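Local structure of Lactamase_B domain-containing protein (Pontibacter korlensis, 6XFR) at residues S39-G52 with Q69-K83. The protein probably hydrolyses the ring of beta-lactam antibiotics to substituted beta-amino acids, as a zinc-dependent class B1 metallo-beta-lactamase. Sequence-based numbering, arbitrary orientation.
With ZN (zinc ion), chain N; ZN (zinc ion), chain O; SO4 (sulfate ion), chain X.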
ATOM      1  N   SER B  39      16.736  -0.167   4.443  1.00 27.82           N
ATOM      2  CA  SER B  39      17.821  -0.988   4.960  1.00 29.47           C
ATOM      3  C   SER B  39      18.843  -1.215   3.858  1.00 25.63           C
ATOM      4  O   SER B  39      18.473  -1.473   2.711  1.00 30.50           O
ATOM      5  CB  SER B  39      17.291  -2.324   5.491  1.00 31.46           C
ATOM      6  OG  SER B  39      18.300  -2.993   6.235  1.00 38.18           O
ATOM      7  N   THR B  40      20.121  -1.056   4.187  1.00 27.53           N
ATOM      8  CA  THR B  40      21.200  -1.255   3.222  1.00 30.15           C
ATOM      9  C   THR B  40      22.207  -2.193   3.852  1.00 32.06           C
ATOM     10  O   THR B  40      22.081  -2.578   5.019  1.00 31.51           O
ATOM     11  CB  THR B  40      21.885   0.060   2.761  1.00 31.92           C
ATOM     12  OG1 THR B  40      22.881   0.455   3.701  1.00 33.56           O
ATOM     13  CG2 THR B  40      20.884   1.201   2.622  1.00 30.13           C
ATOM     14  N   LYS B  41      23.181  -2.604   3.050  1.00 36.40           N
ATOM     15  CA  LYS B  41      24.190  -3.488   3.587  1.00 37.31           C
ATOM     16  C   LYS B  41      25.059  -2.784   4.600  1.00 41.37           C
ATOM     17  O   LYS B  41      25.777  -3.461   5.330  1.00 45.82           O
ATOM     18  CB  LYS B  41      25.086  -4.020   2.465  1.00 40.84           C
ATOM     19  CG  LYS B  41      24.361  -4.975   1.516  1.00 56.79           C
ATOM     20  CD  LYS B  41      25.175  -5.320   0.266  1.00 63.46           C
ATOM     21  CE  LYS B  41      24.375  -5.007  -0.994  1.00 68.40           C
ATOM     22  NZ  LYS B  41      22.964  -5.505  -0.872  1.00 68.53           N
ATOM     23  N   GLU B  42      24.946  -1.459   4.727  1.00 45.20           N
ATOM     24  CA  GLU B  42      25.896  -0.683   5.528  1.00 52.37           C
ATOM     25  C   GLU B  42      25.208   0.257   6.506  1.00 41.63           C
ATOM     26  O   GLU B  42      25.827   1.211   6.959  1.00 51.82           O
ATOM     27  CB  GLU B  42      26.857   0.127   4.647  1.00 51.36           C
ATOM     28  CG  GLU B  42      27.987  -0.685   4.060  1.00 60.47           C
ATOM     29  CD  GLU B  42      28.521  -1.739   5.030  1.00 74.17           C
ATOM     30  OE1 GLU B  42      28.944  -1.382   6.148  1.00 82.34           O
ATOM     31  OE2 GLU B  42      28.537  -2.934   4.665  1.00 82.29           O
ATOM     32  N   GLY B  43      23.944   0.026   6.820  1.00 35.58           N
ATOM     33  CA  GLY B  43      23.198   0.880   7.718  1.00 34.34           C
ATOM     34  C   GLY B  43      21.852   1.246   7.129  1.00 44.99           C
ATOM     35  O   GLY B  43      21.541   0.963   5.971  1.00 36.66           O
ATOM     36  N   ALA B  44      21.057   1.914   7.961  1.00 41.66           N
ATOM     37  CA  ALA B  44      19.695   2.274   7.602  1.00 36.68           C
ATOM     38  C   ALA B  44      19.597   3.755   7.278  1.00 36.49           C
ATOM     39  O   ALA B  44      20.318   4.589   7.833  1.00 39.98           O
ATOM     40  CB  ALA B  44      18.705   1.904   8.715  1.00 26.95           C
ATOM     41  N   VAL B  45      18.719   4.068   6.343  1.00 34.43           N
ATOM     42  CA  VAL B  45      18.425   5.445   5.990  1.00 28.08           C
ATOM     43  C   VAL B  45      17.025   5.781   6.451  1.00 24.89           C
ATOM     44  O   VAL B  45      16.100   4.970   6.326  1.00 26.07           O
ATOM     45  CB  VAL B  45      18.582   5.718   4.493  1.00 27.40           C
ATOM     46  CG1 VAL B  45      17.987   7.072   4.159  1.00 28.03           C
ATOM     47  CG2 VAL B  45      20.030   5.655   4.167  1.00 30.30           C
ATOM     48  N   LEU B  46      16.893   6.978   6.998  1.00 26.15           N
ATOM     49  CA  LEU B  46      15.664   7.496   7.564  1.00 28.79           C
ATOM     50  C   LEU B  46      15.188   8.617   6.657  1.00 25.82           C
ATOM     51  O   LEU B  46      15.932   9.565   6.400  1.00 36.28           O
ATOM     52  CB  LEU B  46      15.921   8.015   8.974  1.00 35.75           C
ATOM     53  CG  LEU B  46      14.778   7.915   9.938  1.00 33.04           C
ATOM     54  CD1 LEU B  46      14.131   6.561   9.731  1.00 25.12           C
ATOM     55  CD2 LEU B  46      15.370   8.056  11.299  1.00 31.86           C
ATOM     56  N   ILE B  47      14.018   8.455   6.078  1.00 32.17           N
ATOM     57  CA  ILE B  47      13.378   9.523   5.323  1.00 40.66           C
ATOM     58  C   ILE B  47      12.212   9.999   6.174  1.00 43.56           C
ATOM     59  O   ILE B  47      11.196   9.298   6.295  1.00 43.07           O
ATOM     60  CB  ILE B  47      12.938   9.076   3.921  1.00 39.51           C
ATOM     61  CG1 ILE B  47      14.118   8.453   3.172  1.00 30.56           C
ATOM     62  CG2 ILE B  47      12.377  10.266   3.139  1.00 39.34           C
ATOM     63  CD1 ILE B  47      15.269   9.348   3.045  1.00 27.72           C
ATOM     64  N   ASP B  48      12.370  11.199   6.745  1.00 42.09           N
ATOM     65  CA  ASP B  48      11.470  11.766   7.743  1.00 49.20           C
ATOM     66  C   ASP B  48      11.716  11.197   9.134  1.00 49.19           C
ATOM     67  O   ASP B  48      12.054  10.017   9.292  1.00 48.10           O
ATOM     68  CB  ASP B  48      10.006  11.545   7.382  1.00 51.79           C
ATOM     69  CG  ASP B  48       9.519  12.534   6.363  1.00 68.08           C
ATOM     70  OD1 ASP B  48       8.346  12.412   5.948  1.00 74.29           O
ATOM     71  OD2 ASP B  48      10.322  13.421   5.969  1.00 76.83           O
ATOM     72  N   THR B  49      11.564  12.053  10.139  1.00 46.47           N
ATOM     73  CA  THR B  49      11.545  11.642  11.524  1.00 47.49           C
ATOM     74  C   THR B  49      10.117  11.263  11.883  1.00 45.80           C
ATOM     75  O   THR B  49       9.185  11.479  11.113  1.00 49.69           O
ATOM     76  CB  THR B  49      12.046  12.785  12.410  1.00 47.80           C
ATOM     77  OG1 THR B  49      11.191  13.927  12.211  1.00 44.37           O
ATOM     78  CG2 THR B  49      13.485  13.157  12.065  1.00 41.03           C
ATOM     79  N   GLY B  50       9.921  10.745  13.079  1.00 44.59           N
ATOM     80  CA  GLY B  50       8.576  10.614  13.582  1.00 41.88           C
ATOM     81  C   GLY B  50       7.916  11.976  13.697  1.00 44.97           C
ATOM     82  O   GLY B  50       8.508  13.036  13.526  1.00 42.57           O
ATOM     83  N   TRP B  51       6.636  11.933  14.003  1.00 50.10           N
ATOM     84  CA  TRP B  51       5.870  13.148  14.202  1.00 46.73           C
ATOM     85  C   TRP B  51       6.137  13.632  15.626  1.00 47.74           C
ATOM     86  O   TRP B  51       5.280  13.611  16.508  1.00 51.38           O
ATOM     87  CB  TRP B  51       4.404  12.844  13.951  1.00 47.36           C
ATOM     88  CG  TRP B  51       3.620  14.002  13.716  1.00 47.44           C
ATOM     89  CD1 TRP B  51       4.007  15.280  13.891  1.00 47.14           C
ATOM     90  CD2 TRP B  51       2.270  14.034  13.259  1.00 51.64           C
ATOM     91  NE1 TRP B  51       2.979  16.125  13.572  1.00 55.05           N
ATOM     92  CE2 TRP B  51       1.899  15.385  13.174  1.00 51.49           C
ATOM     93  CE3 TRP B  51       1.343  13.052  12.907  1.00 56.16           C
ATOM     94  CZ2 TRP B  51       0.636  15.786  12.763  1.00 52.39           C
ATOM     95  CZ3 TRP B  51       0.087  13.447  12.500  1.00 57.82           C
ATOM     96  CH2 TRP B  51      -0.256  14.800  12.432  1.00 57.89           C
ATOM     97  N   GLY B  52       7.382  14.011  15.861  1.00 48.64           N
ATOM     98  CA  GLY B  52       7.820  14.487  17.157  1.00 54.08           C
ATOM     99  C   GLY B  52       8.752  13.495  17.833  1.00 54.59           C
ATOM    100  O   GLY B  52       9.028  12.401  17.337  1.00 51.11           O
ATOM    101  N   GLN B  69      20.768  -2.577  13.007  1.00 39.60           N
ATOM    102  CA  GLN B  69      21.836  -1.788  12.391  1.00 40.22           C
ATOM    103  C   GLN B  69      21.653  -0.308  12.729  1.00 45.60           C
ATOM    104  O   GLN B  69      20.534   0.123  13.044  1.00 42.61           O
ATOM    105  CB  GLN B  69      21.889  -1.985  10.864  1.00 35.58           C
ATOM    106  CG  GLN B  69      20.837  -1.230  10.060  1.00 36.42           C
ATOM    107  CD  GLN B  69      20.611  -1.786   8.646  1.00 39.70           C
ATOM    108  OE1 GLN B  69      19.520  -1.644   8.083  1.00 35.52           O
ATOM    109  NE2 GLN B  69      21.647  -2.412   8.067  1.00 38.22           N
ATOM    110  N   PRO B  70      22.731   0.481  12.729  1.00 40.16           N
ATOM    111  CA  PRO B  70      22.589   1.913  12.998  1.00 34.93           C
ATOM    112  C   PRO B  70      21.979   2.673  11.826  1.00 33.07           C
ATOM    113  O   PRO B  70      22.084   2.273  10.661  1.00 31.49           O
ATOM    114  CB  PRO B  70      24.030   2.369  13.263  1.00 32.91           C
ATOM    115  CG  PRO B  70      24.872   1.384  12.584  1.00 36.94           C
ATOM    116  CD  PRO B  70      24.147   0.075  12.712  1.00 42.27           C
ATOM    117  N   VAL B  71      21.386   3.826  12.162  1.00 31.16           N
ATOM    118  CA  VAL B  71      20.846   4.764  11.181  1.00 30.25           C
ATOM    119  C   VAL B  71      22.006   5.641  10.733  1.00 31.11           C
ATOM    120  O   VAL B  71      22.620   6.333  11.548  1.00 31.64           O
ATOM    121  CB  VAL B  71      19.713   5.627  11.773  1.00 26.69           C
ATOM    122  CG1 VAL B  71      19.147   6.604  10.726  1.00 24.76           C
ATOM    123  CG2 VAL B  71      18.600   4.783  12.349  1.00 27.87           C
ATOM    124  N   LYS B  72      22.335   5.588   9.447  1.00 24.69           N
ATOM    125  CA  LYS B  72      23.480   6.349   8.976  1.00 29.66           C
ATOM    126  C   LYS B  72      23.129   7.815   8.790  1.00 36.82           C
ATOM    127  O   LYS B  72      23.983   8.688   8.990  1.00 41.31           O
ATOM    128  CB  LYS B  72      24.007   5.767   7.655  1.00 25.22           C
ATOM    129  CG  LYS B  72      24.594   4.359   7.773  1.00 26.74           C
ATOM    130  CD  LYS B  72      25.223   4.154   9.137  1.00 29.70           C
ATOM    131  CE  LYS B  72      26.613   3.608   8.982  1.00 34.29           C
ATOM    132  NZ  LYS B  72      27.460   4.058  10.124  1.00 42.98           N
ATOM    133  N   VAL B  73      21.880   8.106   8.429  1.00 28.46           N
ATOM    134  CA  VAL B  73      21.515   9.458   8.027  1.00 27.31           C
ATOM    135  C   VAL B  73      19.998   9.580   8.051  1.00 32.80           C
ATOM    136  O   VAL B  73      19.269   8.605   7.842  1.00 32.50           O
ATOM    137  CB  VAL B  73      22.093   9.782   6.626  1.00 23.84           C
ATOM    138  CG1 VAL B  73      21.227   9.099   5.553  1.00 22.23           C
ATOM    139  CG2 VAL B  73      22.139  11.277   6.392  1.00 21.94           C
ATOM    140  N   CYS B  74      19.524  10.789   8.249  1.00 31.93           N
ATOM    141  CA  CYS B  74      18.102  11.050   8.239  1.00 33.97           C
ATOM    142  C   CYS B  74      17.852  12.265   7.364  1.00 38.46           C
ATOM    143  O   CYS B  74      18.549  13.282   7.470  1.00 28.70           O
ATOM    144  CB  CYS B  74      17.620  11.288   9.675  1.00 36.24           C
ATOM    145  SG  CYS B  74      16.008  12.073   9.876  1.00 45.27           S
ATOM    146  N   VAL B  75      16.820  12.184   6.535  1.00 38.14           N
ATOM    147  CA  VAL B  75      16.637  13.210   5.516  1.00 31.27           C
ATOM    148  C   VAL B  75      15.210  13.712   5.649  1.00 31.80           C
ATOM    149  O   VAL B  75      14.294  13.074   5.104  1.00 30.32           O
ATOM    150  CB  VAL B  75      16.890  12.655   4.105  1.00 31.78           C
ATOM    151  CG1 VAL B  75      16.605  13.735   3.034  1.00 33.54           C
ATOM    152  CG2 VAL B  75      18.281  12.049   3.980  1.00 26.85           C
ATOM    153  N   PRO B  76      14.965  14.815   6.367  1.00 36.53           N
ATOM    154  CA  PRO B  76      13.620  15.401   6.380  1.00 36.68           C
ATOM    155  C   PRO B  76      13.302  15.981   5.024  1.00 32.55           C
ATOM    156  O   PRO B  76      14.199  16.391   4.286  1.00 26.81           O
ATOM    157  CB  PRO B  76      13.702  16.494   7.448  1.00 43.66           C
ATOM    158  CG  PRO B  76      14.832  16.066   8.322  1.00 49.18           C
ATOM    159  CD  PRO B  76      15.830  15.410   7.394  1.00 38.99           C
ATOM    160  N   THR B  77      12.018  15.939   4.669  1.00 37.39           N
ATOM    161  CA  THR B  77      11.567  16.418   3.368  1.00 41.83           C
ATOM    162  C   THR B  77      11.051  17.860   3.381  1.00 40.17           C
ATOM    163  O   THR B  77      10.785  18.413   2.309  1.00 31.50           O
ATOM    164  CB  THR B  77      10.493  15.484   2.816  1.00 40.57           C
ATOM    165  OG1 THR B  77       9.324  15.531   3.651  1.00 40.25           O
ATOM    166  CG2 THR B  77      11.034  14.063   2.715  1.00 37.42           C
ATOM    167  N   HIS B  78      10.858  18.459   4.548  1.00 41.61           N
ATOM    168  CA  HIS B  78      10.610  19.893   4.662  1.00 38.04           C
ATOM    169  C   HIS B  78      10.569  20.217   6.152  1.00 36.44           C
ATOM    170  O   HIS B  78      10.814  19.346   6.996  1.00 30.12           O
ATOM    171  CB  HIS B  78       9.370  20.310   3.862  1.00 32.33           C
ATOM    172  CG  HIS B  78       8.066  19.887   4.451  1.00 33.87           C
ATOM    173  ND1 HIS B  78       7.733  18.569   4.659  1.00 35.40           N
ATOM    174  CD2 HIS B  78       6.986  20.613   4.819  1.00 39.65           C
ATOM    175  CE1 HIS B  78       6.515  18.506   5.165  1.00 34.63           C
ATOM    176  NE2 HIS B  78       6.038  19.729   5.265  1.00 43.00           N
ATOM    177  N   TRP B  79      10.303  21.485   6.481  1.00 40.84           N
ATOM    178  CA  TRP B  79      10.629  21.960   7.826  1.00 44.85           C
ATOM    179  C   TRP B  79       9.559  21.685   8.875  1.00 44.27           C
ATOM    180  O   TRP B  79       9.851  21.836  10.067  1.00 48.33           O
ATOM    181  CB  TRP B  79      10.921  23.466   7.815  1.00 42.96           C
ATOM    182  CG  TRP B  79       9.787  24.368   7.419  1.00 44.23           C
ATOM    183  CD1 TRP B  79       9.472  24.792   6.155  1.00 44.26           C
ATOM    184  CD2 TRP B  79       8.851  25.005   8.294  1.00 50.83           C
ATOM    185  NE1 TRP B  79       8.398  25.654   6.189  1.00 42.33           N
ATOM    186  CE2 TRP B  79       7.992  25.798   7.488  1.00 48.37           C
ATOM    187  CE3 TRP B  79       8.656  24.990   9.685  1.00 54.21           C
ATOM    188  CZ2 TRP B  79       6.949  26.560   8.026  1.00 47.92           C
ATOM    189  CZ3 TRP B  79       7.619  25.753  10.219  1.00 56.39           C
ATOM    190  CH2 TRP B  79       6.777  26.525   9.386  1.00 49.82           C
ATOM    191  N   HIS B  80       8.385  21.198   8.485  1.00 37.25           N
ATOM    192  CA  HIS B  80       7.293  21.053   9.432  1.00 40.01           C
ATOM    193  C   HIS B  80       7.535  19.909  10.420  1.00 41.57           C
ATOM    194  O   HIS B  80       8.283  18.955  10.163  1.00 36.32           O
ATOM    195  CB  HIS B  80       5.986  20.829   8.685  1.00 40.05           C
ATOM    196  CG  HIS B  80       5.351  22.078   8.165  1.00 42.31           C
ATOM    197  ND1 HIS B  80       4.473  22.075   7.102  1.00 42.55           N
ATOM    198  CD2 HIS B  80       5.449  23.367   8.565  1.00 47.72           C
ATOM    199  CE1 HIS B  80       4.058  23.307   6.868  1.00 49.22           C
ATOM    200  NE2 HIS B  80       4.636  24.112   7.740  1.00 50.63           N
ATOM    201  N   ASP B  81       6.832  19.998  11.554  1.00 46.06           N
ATOM    202  CA  ASP B  81       7.069  19.082  12.665  1.00 49.75           C
ATOM    203  C   ASP B  81       6.797  17.636  12.270  1.00 47.81           C
ATOM    204  O   ASP B  81       7.502  16.723  12.722  1.00 42.39           O
ATOM    205  CB  ASP B  81       6.217  19.487  13.871  1.00 57.69           C
ATOM    206  CG  ASP B  81       6.934  20.474  14.820  1.00 62.90           C
ATOM    207  OD1 ASP B  81       6.297  20.912  15.802  1.00 67.64           O
ATOM    208  OD2 ASP B  81       8.118  20.819  14.594  1.00 62.73           O
ATOM    209  N   ASP B  82       5.786  17.401  11.415  1.00 58.19           N
ATOM    210  CA  ASP B  82       5.403  16.033  11.042  1.00 47.33           C
ATOM    211  C   ASP B  82       6.480  15.325  10.232  1.00 43.95           C
ATOM    212  O   ASP B  82       6.557  14.099  10.294  1.00 56.97           O
ATOM    213  CB  ASP B  82       4.046  16.013  10.298  1.00 42.81           C
ATOM    214  CG  ASP B  82       4.100  16.608   8.878  1.00 46.77           C
ATOM    215  OD1 ASP B  82       4.875  17.543   8.613  1.00 52.46           O
ATOM    216  OD2 ASP B  82       3.314  16.178   8.011  1.00 46.45           O
ATOM    217  N   LYS B  83       7.347  16.050   9.527  1.00 40.60           N
ATOM    218  CA  LYS B  83       8.467  15.425   8.831  1.00 42.32           C
ATOM    219  C   LYS B  83       9.823  15.685   9.478  1.00 49.73           C
ATOM    220  O   LYS B  83      10.805  15.040   9.085  1.00 42.84           O
ATOM    221  CB  LYS B  83       8.528  15.884   7.358  1.00 37.36           C
ATOM    222  CG  LYS B  83       7.164  15.834   6.603  1.00 40.02           C
ATOM    223  CD  LYS B  83       6.754  14.442   6.100  1.00 29.03           C
ATOM    224  CE  LYS B  83       5.973  13.688   7.189  1.00 41.62           C
ATOM    225  NZ  LYS B  83       5.524  12.295   6.897  1.00 47.97           N
TER
HETATM  226 ZN    ZN N 302       4.074  20.108   6.136  1.00 44.98          ZN
HETATM  227 ZN    ZN O 303       1.974  17.123   6.482  1.00 58.41          ZN
HETATM  228  S   SO4 X 312       2.023  19.810  10.457  1.00110.46           S
HETATM  229  O1  SO4 X 312       2.354  19.256   9.139  1.00110.40           O
HETATM  230  O2  SO4 X 312       0.613  19.481  10.733  1.00110.90           O
HETATM  231  O3  SO4 X 312       2.229  21.255  10.434  1.00111.65           O
HETATM  232  O4  SO4 X 312       2.898  19.288  11.510  1.00104.87           O
HETATM  233  O   HOH W   1       0.099  18.073   5.524  1.00 24.48           O
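A44 and L46 pair with V71 and C74 where strands 43-47 and 71-75 run parallel, their axes 19° apart, and D48 N continues the ladder to V75 O at 3.1 Å. Ahead of the strands, the extended side chain of Q69 reaches back along the 40-43 turn: its OE1 takes the S39 hydroxyl (OG to OE1 2.6 Å), while NE2 donates to T40 O, tilted 22° from the amide plane. L46 CB packs against C74 CB and V71 CG1 on the face covered by helix 53-67; on the other face I47 and V75 lie side by side. This is the right-handed beta-alpha-beta crossover of the metallo-beta-lactamase fold, and the chain leaving its second strand carries the zinc ligands of the HxHxD motif. H78 NE2 and H80 ND1 hold one zinc ion, completed by H141; D82 OD2 binds the other at 2.2 Å, with C160 and H202. Close by, D48 OD2 takes weak bonds from T77 N and OG1; a salt bridge from D48 OD1 to K83 NZ is doubtful. W51, its CG anti to the backbone N (chi1 -162°), lays its five-membered ring beneath D82 CB, a CH-pi contact with CB 3.6 Å from the ring centroid.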